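Local coordinates for solute Binding Protein, BlMnBP1 in complex with mannotrisoe (Bifidobacterium animalis subsp. lactis, PDB 6I5V) that binds manno-oligosaccharides such as mannotriose and, as the solute-binding protein of an ABC transporter, probably delivers them for uptake, at residues N28-N33 against V60-N65; L173-V178 against S244-E249; K228-A233 against Q395-D400; S250-M255 against V270-Q275. All coordinates share one frame; numbering follows the deposited sequence.

Interaction 1 (N28-N33 against V60-N65). With BMA (beta-D-mannopyranose), chain B; BMA (beta-D-mannopyranose), chain C.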
# COMPACT_ATOMS: atom_id res chain seq x y z
N ASN A 28 8.19 -8.53 3.30
CA ASN A 28 8.64 -7.91 2.06
C ASN A 28 9.87 -7.03 2.24
O ASN A 28 10.45 -6.59 1.23
CB ASN A 28 7.51 -7.05 1.45
CG ASN A 28 7.05 -5.92 2.39
OD1 ASN A 28 6.97 -6.12 3.58
ND2 ASN A 28 6.77 -4.73 1.83
N ARG A 29 10.27 -6.72 3.47
CA ARG A 29 11.33 -5.75 3.70
C ARG A 29 12.71 -6.41 3.60
O ARG A 29 13.44 -6.56 4.57
CB ARG A 29 11.12 -5.05 5.03
CG ARG A 29 9.75 -4.36 5.17
CD ARG A 29 9.59 -3.21 4.16
NE ARG A 29 10.76 -2.33 4.17
CZ ARG A 29 10.85 -1.19 4.87
NH1 ARG A 29 11.95 -0.48 4.83
NH2 ARG A 29 9.83 -0.78 5.60
N THR A 30 13.09 -6.74 2.36
CA THR A 30 14.44 -7.20 2.07
C THR A 30 15.51 -6.21 2.53
O THR A 30 16.61 -6.60 2.94
CB THR A 30 14.59 -7.45 0.56
OG1 THR A 30 14.21 -6.27 -0.15
CG2 THR A 30 13.73 -8.67 0.08
N ASP A 31 15.22 -4.90 2.42
CA ASP A 31 16.21 -3.91 2.81
C ASP A 31 16.53 -4.02 4.30
O ASP A 31 17.70 -3.95 4.70
CB ASP A 31 15.74 -2.49 2.44
CG ASP A 31 14.36 -2.10 3.03
OD1 ASP A 31 13.55 -2.97 3.42
OD2 ASP A 31 14.07 -0.87 3.05
N MET A 32 15.51 -4.24 5.12
CA MET A 32 15.69 -4.35 6.56
C MET A 32 16.40 -5.64 6.97
O MET A 32 16.87 -5.74 8.11
CB MET A 32 14.31 -4.26 7.21
CG MET A 32 13.61 -2.92 7.02
SD MET A 32 12.09 -2.70 7.96
CE MET A 32 12.46 -3.50 9.53
N ASN A 33 16.50 -6.61 6.08
CA ASN A 33 17.14 -7.88 6.40
C ASN A 33 18.62 -7.86 6.10
O ASN A 33 19.23 -8.93 5.92
CB ASN A 33 16.45 -9.01 5.64
CG ASN A 33 16.48 -10.30 6.41
OD1 ASN A 33 16.67 -10.30 7.62
ND2 ASN A 33 16.32 -11.40 5.70
N VAL A 60 13.75 -14.35 10.40
CA VAL A 60 13.14 -13.40 9.44
C VAL A 60 13.49 -13.88 8.04
O VAL A 60 14.66 -14.07 7.77
CB VAL A 60 13.66 -11.97 9.66
CG1 VAL A 60 13.82 -11.23 8.35
CG2 VAL A 60 12.77 -11.20 10.61
N GLN A 61 12.50 -14.12 7.20
CA GLN A 61 12.73 -14.47 5.80
C GLN A 61 12.11 -13.40 4.91
O GLN A 61 10.95 -13.03 5.10
CB GLN A 61 12.14 -15.82 5.44
CG GLN A 61 12.27 -16.86 6.52
CD GLN A 61 11.97 -18.26 6.03
OE1 GLN A 61 11.02 -18.47 5.27
NE2 GLN A 61 12.78 -19.22 6.44
N THR A 62 12.87 -12.95 3.93
CA THR A 62 12.44 -11.89 3.04
C THR A 62 12.72 -12.28 1.61
O THR A 62 13.71 -12.96 1.29
CB THR A 62 13.13 -10.56 3.37
OG1 THR A 62 14.55 -10.73 3.42
CG2 THR A 62 12.64 -10.03 4.70
N ASP A 63 11.83 -11.82 0.74
CA ASP A 63 11.82 -12.14 -0.67
C ASP A 63 11.51 -10.87 -1.44
O ASP A 63 10.55 -10.15 -1.12
CB ASP A 63 10.78 -13.23 -0.94
CG ASP A 63 11.01 -13.95 -2.27
OD1 ASP A 63 11.17 -13.27 -3.32
OD2 ASP A 63 11.01 -15.20 -2.24
N SER A 64 12.34 -10.59 -2.44
CA SER A 64 12.15 -9.41 -3.26
C SER A 64 10.84 -9.48 -4.03
O SER A 64 10.15 -8.47 -4.18
CB SER A 64 13.34 -9.26 -4.20
OG SER A 64 13.36 -7.94 -4.70
N ASN A 65 10.44 -10.66 -4.45
CA ASN A 65 9.23 -10.83 -5.24
C ASN A 65 8.06 -11.20 -4.35
O ASN A 65 7.37 -12.22 -4.55
CB ASN A 65 9.50 -11.88 -6.31
CG ASN A 65 8.77 -11.61 -7.61
OD1 ASN A 65 7.83 -12.32 -7.96
ND2 ASN A 65 9.24 -10.60 -8.36
C1 BMA B . 12.80 -3.05 -0.31
C2 BMA B . 11.95 -1.94 0.29
C3 BMA B . 10.49 -2.39 0.38
C4 BMA B . 9.98 -2.84 -0.98
C5 BMA B . 10.91 -3.94 -1.53
C6 BMA B . 10.47 -4.39 -2.90
O1 BMA B . 14.14 -2.54 -0.50
O2 BMA B . 11.94 -0.84 -0.58
O3 BMA B . 9.68 -1.33 0.86
O4 BMA B . 8.71 -3.41 -0.90
O5 BMA B . 12.28 -3.44 -1.58
O6 BMA B . 11.29 -5.41 -3.35
C1 BMA C . 7.56 -2.57 -0.97
C2 BMA C . 6.46 -3.38 -1.74
C3 BMA C . 5.11 -2.65 -1.66
C4 BMA C . 4.76 -2.28 -0.17
C5 BMA C . 5.93 -1.51 0.47
C6 BMA C . 5.65 -1.20 1.97
O2 BMA C . 6.27 -4.68 -1.18
O3 BMA C . 4.04 -3.42 -2.29
O4 BMA C . 3.65 -1.42 -0.10
O5 BMA C . 7.19 -2.24 0.34
O6 BMA C . 5.48 -2.41 2.72
O HOH W 1 10.03 -7.19 -1.33
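The flat amide of N33 rests against strand 60-62. Its ND2 donates to T62 OG1 at 3.0 Å. The hydroxyl is tilted 29° out of the amide plane, and the bond is bent. N33 OD1 lies 3.1 Å from V60 CG1. M32 SD covers one face of the R29 guanidinium, 3.6 Å above the plane and over its centre. The carboxylate of D31 lies at the edge, in plane. R29 takes it side-on: NE donates to D31 OD1 at 3.0 Å, and NH1 donates to D31 OD2 at 2.8 Å. E337 binds the same arginine through NH2. An alanine in place of D31 takes away both oxygens; R29 NE would be left without its mate, and the guanidinium, still held by E337, would probably be less firmly fixed in its plane. T30 OG1 stands between its backbone N and carbonyl carbon (chi1 54°), near C1 of the chain B mannose, while CG2 lies 3.5 Å from S64 N. N28 ND2 donates to O6 of the chain C mannose at 2.8 Å and to its O2. One water bonds to N28 O and D63 O, and to O6 of the chain B mannose. Loop 28-33 follows strand 21-27, parallel to 56-62, and lines the glycan pocket. One asparagine amide thus serves two sugar hydroxyls, and the R29 charge beside the sugar is probably offset by D31 and E337.

Interaction 2 (L173-V178 against S244-E249). With BMA (beta-D-mannopyranose), chain B.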
# COMPACT_ATOMS: atom_id res chain seq x y z
N LEU A 173 8.70 12.32 -13.42
CA LEU A 173 7.98 11.25 -12.74
C LEU A 173 8.57 9.90 -13.16
O LEU A 173 8.53 9.53 -14.35
CB LEU A 173 6.48 11.31 -13.04
CG LEU A 173 5.60 10.26 -12.36
CD1 LEU A 173 4.24 10.83 -12.07
CD2 LEU A 173 5.45 9.00 -13.24
N TYR A 174 9.11 9.15 -12.20
CA TYR A 174 9.79 7.87 -12.45
C TYR A 174 8.80 6.74 -12.19
O TYR A 174 8.26 6.65 -11.10
CB TYR A 174 11.02 7.73 -11.54
CG TYR A 174 12.01 6.61 -11.87
CD1 TYR A 174 12.93 6.74 -12.91
CD2 TYR A 174 12.05 5.45 -11.12
CE1 TYR A 174 13.83 5.73 -13.21
CE2 TYR A 174 12.94 4.44 -11.41
CZ TYR A 174 13.83 4.58 -12.46
OH TYR A 174 14.70 3.58 -12.70
N THR A 175 8.52 5.89 -13.21
CA THR A 175 7.38 4.99 -13.09
C THR A 175 7.66 3.79 -12.17
O THR A 175 6.72 3.21 -11.62
CB THR A 175 6.96 4.42 -14.45
OG1 THR A 175 8.02 3.59 -14.96
CG2 THR A 175 6.58 5.54 -15.44
N ASN A 176 8.94 3.41 -12.04
CA ASN A 176 9.36 2.10 -11.50
C ASN A 176 8.62 0.96 -12.19
O ASN A 176 8.22 -0.02 -11.56
CB ASN A 176 9.21 2.07 -9.97
CG ASN A 176 10.47 2.53 -9.27
OD1 ASN A 176 11.56 1.98 -9.48
ND2 ASN A 176 10.36 3.59 -8.52
N PHE A 177 8.42 1.10 -13.50
CA PHE A 177 7.70 0.13 -14.33
C PHE A 177 8.04 -1.34 -14.02
O PHE A 177 7.11 -2.16 -13.93
CB PHE A 177 7.95 0.45 -15.80
CG PHE A 177 7.40 -0.57 -16.75
CD1 PHE A 177 8.14 -1.71 -17.07
CD2 PHE A 177 6.16 -0.39 -17.34
CE1 PHE A 177 7.62 -2.65 -17.97
CE2 PHE A 177 5.64 -1.32 -18.23
CZ PHE A 177 6.37 -2.44 -18.55
N VAL A 178 9.33 -1.70 -13.84
CA VAL A 178 9.66 -3.13 -13.69
C VAL A 178 9.16 -3.71 -12.37
O VAL A 178 8.98 -4.93 -12.26
CB VAL A 178 11.16 -3.48 -13.84
CG1 VAL A 178 11.79 -2.82 -15.06
CG2 VAL A 178 11.95 -3.16 -12.62
N SER A 244 11.52 -0.07 -19.60
CA SER A 244 11.86 -1.48 -19.43
C SER A 244 13.03 -1.73 -18.48
O SER A 244 13.21 -2.88 -18.04
CB SER A 244 12.17 -2.11 -20.80
OG SER A 244 13.41 -1.63 -21.34
N THR A 245 13.82 -0.72 -18.13
CA THR A 245 14.98 -0.92 -17.27
C THR A 245 14.95 -0.06 -16.01
O THR A 245 15.99 0.22 -15.41
CB THR A 245 16.29 -0.68 -18.04
OG1 THR A 245 16.39 0.69 -18.41
CG2 THR A 245 16.39 -1.63 -19.32
N THR A 246 13.77 0.29 -15.50
CA THR A 246 13.74 1.03 -14.25
C THR A 246 14.35 0.17 -13.16
O THR A 246 14.35 -1.06 -13.24
CB THR A 246 12.30 1.45 -13.87
OG1 THR A 246 11.47 0.30 -13.66
CG2 THR A 246 11.68 2.33 -15.00
N ASP A 247 14.92 0.83 -12.14
CA ASP A 247 15.50 0.09 -11.03
C ASP A 247 15.10 0.71 -9.70
O ASP A 247 15.48 1.83 -9.37
CB ASP A 247 17.04 0.02 -11.10
CG ASP A 247 17.60 -0.87 -10.02
OD1 ASP A 247 17.24 -2.09 -10.03
OD2 ASP A 247 18.33 -0.37 -9.14
N TRP A 248 14.39 -0.07 -8.90
CA TRP A 248 13.80 0.48 -7.69
C TRP A 248 14.85 0.85 -6.64
O TRP A 248 14.72 1.89 -5.99
CB TRP A 248 12.80 -0.53 -7.13
CG TRP A 248 12.43 -0.34 -5.70
CD1 TRP A 248 12.68 -1.21 -4.66
CD2 TRP A 248 11.73 0.76 -5.14
NE1 TRP A 248 12.15 -0.71 -3.49
CE2 TRP A 248 11.58 0.51 -3.76
CE3 TRP A 248 11.22 1.95 -5.68
CZ2 TRP A 248 10.94 1.40 -2.90
CZ3 TRP A 248 10.58 2.84 -4.82
CH2 TRP A 248 10.44 2.56 -3.44
N GLU A 249 15.87 0.03 -6.43
CA GLU A 249 16.81 0.36 -5.36
C GLU A 249 17.58 1.64 -5.70
O GLU A 249 17.66 2.57 -4.87
CB GLU A 249 17.76 -0.81 -5.11
CG GLU A 249 18.09 -0.97 -3.65
CD GLU A 249 16.85 -1.20 -2.78
OE1 GLU A 249 16.66 -0.40 -1.86
OE2 GLU A 249 16.08 -2.16 -3.02
C1 BMA B . 12.80 -3.05 -0.31
C2 BMA B . 11.95 -1.94 0.29
C3 BMA B . 10.49 -2.39 0.38
C4 BMA B . 9.98 -2.84 -0.98
C5 BMA B . 10.91 -3.94 -1.53
C6 BMA B . 10.47 -4.39 -2.90
O1 BMA B . 14.14 -2.54 -0.50
O2 BMA B . 11.94 -0.84 -0.58
O3 BMA B . 9.68 -1.33 0.86
O4 BMA B . 8.71 -3.41 -0.90
O5 BMA B . 12.28 -3.44 -1.58
O6 BMA B . 11.29 -5.41 -3.35
O HOH W 2 16.66 4.06 -11.05
O HOH W 3 11.68 -0.31 -11.12
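Y174 has CG anti to its backbone nitrogen, chi1 -167°, which carries the ring past T246 to the backbone of D247. T246 OG1 lies between its own backbone N and carbonyl carbon, chi1 62°, where it meets the N-H of V178. The D247 N-H meets the Y174 ring at its edge, near the ring plane, and bonds to OH at 2.8 Å. A water also bonds to Y174 OH and donates to D247 O. On the T246 side, V178 N donates to OG1 at 2.9 Å in an almost straight line, 178°. The methyl groups of V178 close over this bond, with CG1 3.4 Å from T246 OG1. T175 to F177 form an ST turn, in which T175 OG1 accepts from F177 N; E240 is a further partner of that hydroxyl. D247 is the N-cap of helix 248-256, and its OD2 takes the N-H of S250. A phenylalanine in place of Y174 would probably leave the D247 N-H without its acceptor just before this helix. N176 comes to the edge of the W248 ring, with ND2 3.4 Å from CE3. A second water donates to N176 OD1 and bonds to T246 OG1. Elsewhere on the same indole, W248 NE1 donates to O2 of the chain B mannose at 2.9 Å.

Interaction 3 (K228-A233 against Q395-D400). With ZN (zinc ion), chain F.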
# COMPACT_ATOMS: atom_id res chain seq x y z
N LYS A 228 -5.26 8.60 -16.37
CA LYS A 228 -4.80 9.57 -17.35
C LYS A 228 -3.57 10.31 -16.86
O LYS A 228 -2.70 10.67 -17.67
CB LYS A 228 -5.92 10.56 -17.67
CG LYS A 228 -5.61 11.57 -18.79
CD LYS A 228 -6.84 12.32 -19.29
CE LYS A 228 -6.56 13.12 -20.57
NZ LYS A 228 -5.61 14.22 -20.22
N THR A 229 -3.49 10.60 -15.56
CA THR A 229 -2.28 11.25 -15.06
C THR A 229 -1.05 10.43 -15.45
O THR A 229 -0.05 10.98 -15.92
CB THR A 229 -2.32 11.42 -13.54
OG1 THR A 229 -3.39 12.30 -13.16
CG2 THR A 229 -1.02 11.97 -13.00
N LEU A 230 -1.10 9.11 -15.25
CA LEU A 230 0.04 8.29 -15.64
C LEU A 230 0.22 8.30 -17.16
O LEU A 230 1.33 8.48 -17.66
CB LEU A 230 -0.14 6.86 -15.16
CG LEU A 230 0.88 5.85 -15.70
CD1 LEU A 230 2.26 6.12 -15.25
CD2 LEU A 230 0.48 4.48 -15.20
N TYR A 231 -0.87 8.09 -17.89
CA TYR A 231 -0.80 8.03 -19.33
C TYR A 231 -0.15 9.30 -19.87
O TYR A 231 0.79 9.23 -20.67
CB TYR A 231 -2.20 7.82 -19.91
CG TYR A 231 -2.18 7.66 -21.41
CD1 TYR A 231 -2.09 8.76 -22.23
CD2 TYR A 231 -2.29 6.44 -22.01
CE1 TYR A 231 -2.06 8.63 -23.59
CE2 TYR A 231 -2.30 6.31 -23.39
CZ TYR A 231 -2.17 7.42 -24.18
OH TYR A 231 -2.14 7.33 -25.56
N ASP A 232 -0.58 10.47 -19.38
CA ASP A 232 -0.13 11.73 -19.97
C ASP A 232 1.33 11.96 -19.67
O ASP A 232 2.09 12.40 -20.56
CB ASP A 232 -0.95 12.91 -19.44
CG ASP A 232 -2.34 12.99 -20.04
OD1 ASP A 232 -2.56 12.34 -21.07
OD2 ASP A 232 -3.18 13.73 -19.51
N ALA A 233 1.74 11.66 -18.42
CA ALA A 233 3.15 11.76 -18.04
C ALA A 233 4.03 10.95 -19.00
O ALA A 233 5.03 11.47 -19.51
CB ALA A 233 3.35 11.27 -16.61
N GLN A 395 1.07 -1.56 -16.13
CA GLN A 395 2.18 -1.70 -17.07
C GLN A 395 1.67 -1.54 -18.50
O GLN A 395 2.33 -0.92 -19.35
CB GLN A 395 2.88 -3.05 -16.86
CG GLN A 395 3.71 -3.06 -15.62
CD GLN A 395 4.35 -4.42 -15.27
OE1 GLN A 395 4.11 -5.43 -15.93
NE2 GLN A 395 5.17 -4.41 -14.23
N ASP A 396 0.45 -2.01 -18.75
CA ASP A 396 -0.16 -1.90 -20.06
C ASP A 396 -0.33 -0.43 -20.44
O ASP A 396 -0.14 -0.06 -21.61
CB ASP A 396 -1.52 -2.60 -20.04
CG ASP A 396 -1.90 -3.17 -21.39
OD1 ASP A 396 -0.96 -3.32 -22.18
OD2 ASP A 396 -3.12 -3.45 -21.65
N ILE A 397 -0.67 0.41 -19.47
CA ILE A 397 -0.87 1.82 -19.73
C ILE A 397 0.44 2.44 -20.19
O ILE A 397 0.51 3.11 -21.23
CB ILE A 397 -1.45 2.52 -18.48
CG1 ILE A 397 -2.86 2.04 -18.19
CG2 ILE A 397 -1.58 4.05 -18.71
CD1 ILE A 397 -3.48 2.62 -16.87
N VAL A 398 1.52 2.17 -19.45
CA VAL A 398 2.81 2.77 -19.77
C VAL A 398 3.22 2.39 -21.18
O VAL A 398 3.64 3.24 -21.99
CB VAL A 398 3.83 2.33 -18.71
CG1 VAL A 398 5.27 2.69 -19.07
CG2 VAL A 398 3.48 2.96 -17.39
N VAL A 399 3.06 1.11 -21.52
CA VAL A 399 3.56 0.59 -22.79
C VAL A 399 2.84 1.25 -23.95
O VAL A 399 3.46 1.67 -24.93
CB VAL A 399 3.42 -0.94 -22.82
CG1 VAL A 399 3.59 -1.47 -24.23
CG2 VAL A 399 4.44 -1.54 -21.90
N ASP A 400 1.52 1.36 -23.84
CA ASP A 400 0.70 1.86 -24.93
C ASP A 400 0.71 3.38 -25.00
O ASP A 400 0.52 3.94 -26.09
CB ASP A 400 -0.73 1.33 -24.76
CG ASP A 400 -0.84 -0.11 -25.09
OD1 ASP A 400 0.16 -0.64 -25.63
OD2 ASP A 400 -1.90 -0.71 -24.81
ZN ZN F . -0.65 -2.57 -26.15
O HOH W 4 -0.35 -3.26 -24.60
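L230 and Y231 pack on I397 and V398 where two helices lie side by side. Helix 222-235 and helix 392-403 run in the same general direction and cross at -32°. Their axes come within 8.9 Å in this part. The tight side is wholly apolar. L230 CD1 and CD2 both lie 4.0 Å from V398 CG2, and CD2 also reaches I397 CG2, at 4.1 Å. With chi1 at 171°, L230 CG lies beside the carbonyl carbon, which brings both methyls to the second helix. I397 CG2 also touches Y231, 4.0 Å from CB, and it meets the tyrosine ring at the edge, near its plane. One methyl group is thus shared by two neighbouring side chains. Helix 408-425 adds to this core, with I411 against both Y231 and I397. The contact loosens towards the far end of the tyrosine. Y231 OH lies 4.3 Å from D400 O, and its hydrogen bond goes instead to R406 O. No hydrogen bond spans the two segments. The charged groups find their partners off the seam. On the partly exposed side, K228 NZ pairs with D232 OD2 along its own helix at 2.6 Å. On the other helix, D396 and D400 both form salt bridges with R406. D400 also binds a zinc ion, through OD1 at 2.2 Å, with OD2 farther off at 2.6 Å.

Interaction 4 (S250-M255 against V270-Q275). With BMA (beta-D-mannopyranose), chain B.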
# COMPACT_ATOMS: atom_id res chain seq x y z
N SER A 250 18.08 1.73 -6.93
CA SER A 250 18.73 2.93 -7.45
C SER A 250 17.88 4.18 -7.26
O SER A 250 18.40 5.29 -7.08
CB SER A 250 18.98 2.76 -8.95
OG SER A 250 20.22 2.22 -9.23
N SER A 251 16.57 4.05 -7.41
CA SER A 251 15.76 5.24 -7.54
C SER A 251 15.67 5.99 -6.24
O SER A 251 15.44 7.21 -6.23
CB SER A 251 14.36 4.89 -8.03
OG SER A 251 13.66 4.21 -7.03
N LYS A 252 15.86 5.28 -5.12
CA LYS A 252 15.88 5.94 -3.82
C LYS A 252 17.00 6.97 -3.78
O LYS A 252 16.75 8.16 -3.59
CB LYS A 252 16.04 4.91 -2.70
CG LYS A 252 14.97 3.80 -2.72
CD LYS A 252 15.33 2.63 -1.79
CE LYS A 252 14.34 1.50 -1.94
NZ LYS A 252 14.46 0.53 -0.76
N GLY A 253 18.24 6.53 -3.95
CA GLY A 253 19.35 7.46 -3.92
C GLY A 253 19.17 8.54 -4.96
O GLY A 253 19.40 9.73 -4.68
N LYS A 254 18.73 8.16 -6.17
CA LYS A 254 18.52 9.14 -7.25
C LYS A 254 17.57 10.27 -6.83
O LYS A 254 17.81 11.43 -7.17
CB LYS A 254 17.95 8.47 -8.50
CG LYS A 254 18.93 7.82 -9.39
CD LYS A 254 18.23 7.43 -10.70
CE LYS A 254 19.05 6.46 -11.52
NZ LYS A 254 18.32 6.08 -12.77
N MET A 255 16.47 9.95 -6.15
CA MET A 255 15.55 11.01 -5.77
C MET A 255 16.10 11.82 -4.61
O MET A 255 15.87 13.03 -4.53
CB MET A 255 14.20 10.45 -5.37
CG MET A 255 13.32 11.48 -4.74
SD MET A 255 11.62 10.99 -4.92
CE MET A 255 11.00 12.48 -4.32
N VAL A 270 8.52 7.54 2.14
CA VAL A 270 9.28 8.77 2.41
C VAL A 270 10.59 8.48 3.15
O VAL A 270 11.66 8.83 2.63
CB VAL A 270 8.42 9.78 3.16
CG1 VAL A 270 9.22 11.01 3.48
CG2 VAL A 270 7.20 10.12 2.27
N PRO A 271 10.58 7.87 4.34
CA PRO A 271 11.87 7.68 5.05
C PRO A 271 12.86 6.85 4.26
O PRO A 271 14.07 7.03 4.41
CB PRO A 271 11.47 6.97 6.35
CG PRO A 271 10.19 6.26 6.02
CD PRO A 271 9.47 7.22 5.03
N GLN A 272 12.38 5.95 3.41
CA GLN A 272 13.30 5.18 2.59
C GLN A 272 14.03 6.09 1.60
O GLN A 272 15.20 5.86 1.31
CB GLN A 272 12.57 4.07 1.84
CG GLN A 272 11.87 3.02 2.71
CD GLN A 272 11.31 1.87 1.89
OE1 GLN A 272 11.76 1.61 0.76
NE2 GLN A 272 10.35 1.15 2.46
N MET A 273 13.34 7.10 1.06
CA MET A 273 14.01 8.03 0.18
C MET A 273 14.95 8.91 0.97
O MET A 273 16.03 9.29 0.49
CB MET A 273 13.00 8.92 -0.55
CG MET A 273 11.91 8.19 -1.34
SD MET A 273 12.63 7.34 -2.74
CE MET A 273 11.27 6.36 -3.32
N LYS A 274 14.51 9.33 2.16
CA LYS A 274 15.30 10.26 2.96
C LYS A 274 16.63 9.63 3.35
O LYS A 274 17.67 10.30 3.37
CB LYS A 274 14.51 10.66 4.20
CG LYS A 274 13.41 11.65 3.97
CD LYS A 274 12.94 12.16 5.34
CE LYS A 274 11.84 13.23 5.25
NZ LYS A 274 12.24 14.52 4.61
N GLN A 275 16.63 8.35 3.67
CA GLN A 275 17.86 7.71 4.13
C GLN A 275 18.73 7.23 2.99
O GLN A 275 19.87 6.82 3.22
CB GLN A 275 17.51 6.55 5.05
CG GLN A 275 16.78 5.43 4.32
CD GLN A 275 16.01 4.50 5.25
OE1 GLN A 275 15.83 4.80 6.44
NE2 GLN A 275 15.54 3.38 4.70
C1 BMA B . 12.80 -3.05 -0.31
C2 BMA B . 11.95 -1.94 0.29
C3 BMA B . 10.49 -2.39 0.38
C4 BMA B . 9.98 -2.84 -0.98
C5 BMA B . 10.91 -3.94 -1.53
C6 BMA B . 10.47 -4.39 -2.90
O1 BMA B . 14.14 -2.54 -0.50
O2 BMA B . 11.94 -0.84 -0.58
O3 BMA B . 9.68 -1.33 0.86
O4 BMA B . 8.71 -3.41 -0.90
O5 BMA B . 12.28 -3.44 -1.58
O6 BMA B . 11.29 -5.41 -3.35
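K252 and Q272 grip the same sugar hydroxyl, O2 of the chain B mannose. O2 donates to Q272 OE1 at 2.8 Å and accepts from K252 NZ at 2.9 Å. W248 is a further donor to this oxygen. The grip extends to the neighbouring oxygens. K252 NZ also donates to O1 of the same mannose, at 3.1 Å. Q272 NE2 donates to its O3 at 3.0 Å, and that bond is nearly straight at 165°. The two side chains touch each other too: K252 NZ makes a weak bond to Q272 OE1, 3.3 Å long. E249 forms a salt bridge with the lysine from one turn earlier in the same helix. Both chains are extended beyond CG, which lets them reach from their helices into the pocket. Helix 248-256 and helix 269-275 cross at -70°, with their axes 8.0 Å apart. M273 fills the crossing. Its chain bends at chi2, -67°, and lays SD 3.7 Å from K252 CA, with M255 CB a little farther off. I283 and V136, from two strands of the four-stranded sheet, touch both methionines. Apolar packing thus joins the helices to the sheet, while their polar side chains reach the sugar. Q272 donates through one end of its amide and accepts through the other. The chemistry implies a site that reads adjacent hydroxyls of mannose, with the lysine charge probably balanced by E249.

In the fold
Along the chain, interaction 1 comes first. It lies in one lobe, beside the parallel strands 21-27 and 56-62 of the larger sheet; the others lie in the other lobe. Interactions 2 and 4 share helix 248-256 and border the four-stranded sheet; their centres are about 13 Å apart. The centre of interaction 3 is also about 13 Å from that of interaction 2, which it touches through F177 against helix 392-403. The segments of 2 and 3 alternate along the chain, and interaction 4 is nested inside 3. Interactions 1 and 4 are about 17 Å apart between centres but meet at R29 and Q272. Interactions 1, 2 and 4 touch the chain B mannose, consistent with two lobes closed on the ligand.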